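Local structure of Lys-gingipain W83 (Porphyromonas gingivalis, 4ITC) at residues T18-A21 with D22-H26. The protein is a lysine-specific cysteine protease that may act as a virulence factor, present here as its K1 cleaved adhesin domain, a calcium-binding module from the haemagglutinin region. Sequence-based numbering, arbitrary orientation.
Sequences TIDA and DGDGH. With CA (calcium ion), chain B; GAI (guanidine), chain G.
Asp-20 and Asp-22 meet round a calcium ion, their carboxylate planes turned 67° apart and their side chains crossing at about a right angle. Each uses the metal differently: Asp-20 gives a single oxygen, OD1 at 2.3 Å from the ion, whereas Asp-22 binds through OD1 at 2.4 Å and, less certainly, through OD2, whose modelled position is doubtful. The torsion of Asp-20 explains its reach, because CG lies anti to the backbone N (chi1 171°) and carries the carboxylate across the turn. There its second oxygen, OD2, accepts from Gly-25 N at 2.8 Å, on the syn side and 23° out of the carboxylate plane; metal and amide together thus fix the rotation of the group. Gly-23 N makes two weak bonds, to Asp-20 O and Asp-20 OD1. Asp-24 adds OD1 to the metal, and the same atom takes the amide of His-26 from above the carboxylate plane, with His-26 N 2.9 Å from Asp-24 OD1, closing an Asx turn. The backbone O of His-26 also binds the calcium, at 2.3 Å. A water that donates to Asp-24 OD2 also binds the ion, and Asn-62 OD1 completes the site. The ligands follow the DxDxDG pattern of EF-hand loops, here without flanking helices. At the surface of this beta-sandwich domain, the site starts at the end of strand 17-20, an outermost strand of its sheet, and runs into the loop leading to strand 29-32; Asp-22 OD1 also accepts from Asp-61 N, just before the neighbouring strand 62-65.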
# COMPACT_ATOMS: atom_id res chain seq x y z
N THR A 18 2.55 -11.66 0.26
CA THR A 18 2.82 -10.81 -0.90
C THR A 18 2.60 -11.62 -2.15
O THR A 18 2.91 -12.83 -2.20
CB THR A 18 4.22 -10.17 -0.90
OG1 THR A 18 5.22 -11.19 -0.70
CG2 THR A 18 4.32 -9.10 0.16
N ILE A 19 2.01 -10.99 -3.15
CA ILE A 19 1.82 -11.60 -4.46
C ILE A 19 2.37 -10.67 -5.53
O ILE A 19 1.91 -9.57 -5.72
CB ILE A 19 0.38 -11.94 -4.81
CG1 ILE A 19 -0.32 -12.69 -3.66
CG2 ILE A 19 0.35 -12.73 -6.11
CD1 ILE A 19 -1.80 -12.88 -3.89
N ASP A 20 3.36 -11.18 -6.26
CA ASP A 20 3.91 -10.51 -7.42
C ASP A 20 3.16 -11.04 -8.61
O ASP A 20 3.63 -11.98 -9.32
CB ASP A 20 5.40 -10.82 -7.53
CG ASP A 20 6.02 -10.37 -8.82
OD1 ASP A 20 5.53 -9.46 -9.49
OD2 ASP A 20 7.09 -10.98 -9.19
N ALA A 21 1.97 -10.50 -8.88
CA ALA A 21 1.08 -11.15 -9.82
C ALA A 21 1.54 -11.02 -11.27
O ALA A 21 1.28 -11.90 -12.09
CB ALA A 21 -0.33 -10.67 -9.65
N ASP A 22 2.24 -9.93 -11.56
CA ASP A 22 2.72 -9.69 -12.93
C ASP A 22 3.99 -10.52 -13.21
O ASP A 22 4.30 -10.73 -14.40
CB ASP A 22 3.01 -8.23 -13.13
CG ASP A 22 4.04 -7.73 -12.16
OD1 ASP A 22 3.63 -7.43 -11.00
OD2 ASP A 22 5.25 -7.66 -12.51
N GLY A 23 4.67 -11.01 -12.18
CA GLY A 23 5.78 -12.00 -12.31
C GLY A 23 7.15 -11.42 -12.64
O GLY A 23 8.07 -12.16 -12.99
N ASP A 24 7.34 -10.11 -12.48
CA ASP A 24 8.66 -9.49 -12.81
C ASP A 24 9.73 -9.62 -11.74
O ASP A 24 10.87 -9.18 -11.92
CB ASP A 24 8.48 -8.03 -13.27
CG ASP A 24 8.05 -7.06 -12.14
OD1 ASP A 24 7.76 -7.56 -11.02
OD2 ASP A 24 7.98 -5.87 -12.42
N GLY A 25 9.37 -10.18 -10.59
CA GLY A 25 10.31 -10.33 -9.51
C GLY A 25 10.41 -9.15 -8.56
O GLY A 25 11.27 -9.12 -7.67
N HIS A 26 9.57 -8.14 -8.81
CA HIS A 26 9.50 -6.94 -7.99
C HIS A 26 8.12 -6.85 -7.35
O HIS A 26 7.14 -6.87 -8.04
CB HIS A 26 9.70 -5.69 -8.84
CG HIS A 26 11.00 -5.66 -9.55
ND1 HIS A 26 12.13 -5.13 -8.99
CD2 HIS A 26 11.34 -6.06 -10.80
CE1 HIS A 26 13.13 -5.26 -9.85
NE2 HIS A 26 12.67 -5.81 -10.95
CA CA B . 5.71 -7.20 -9.85
C GAI G . 6.20 -11.29 3.07
N1 GAI G . 5.27 -11.75 2.35
N2 GAI G . 6.14 -11.32 4.40
N3 GAI G . 7.28 -10.76 2.48
O HOH W 1 6.26 -4.97 -10.65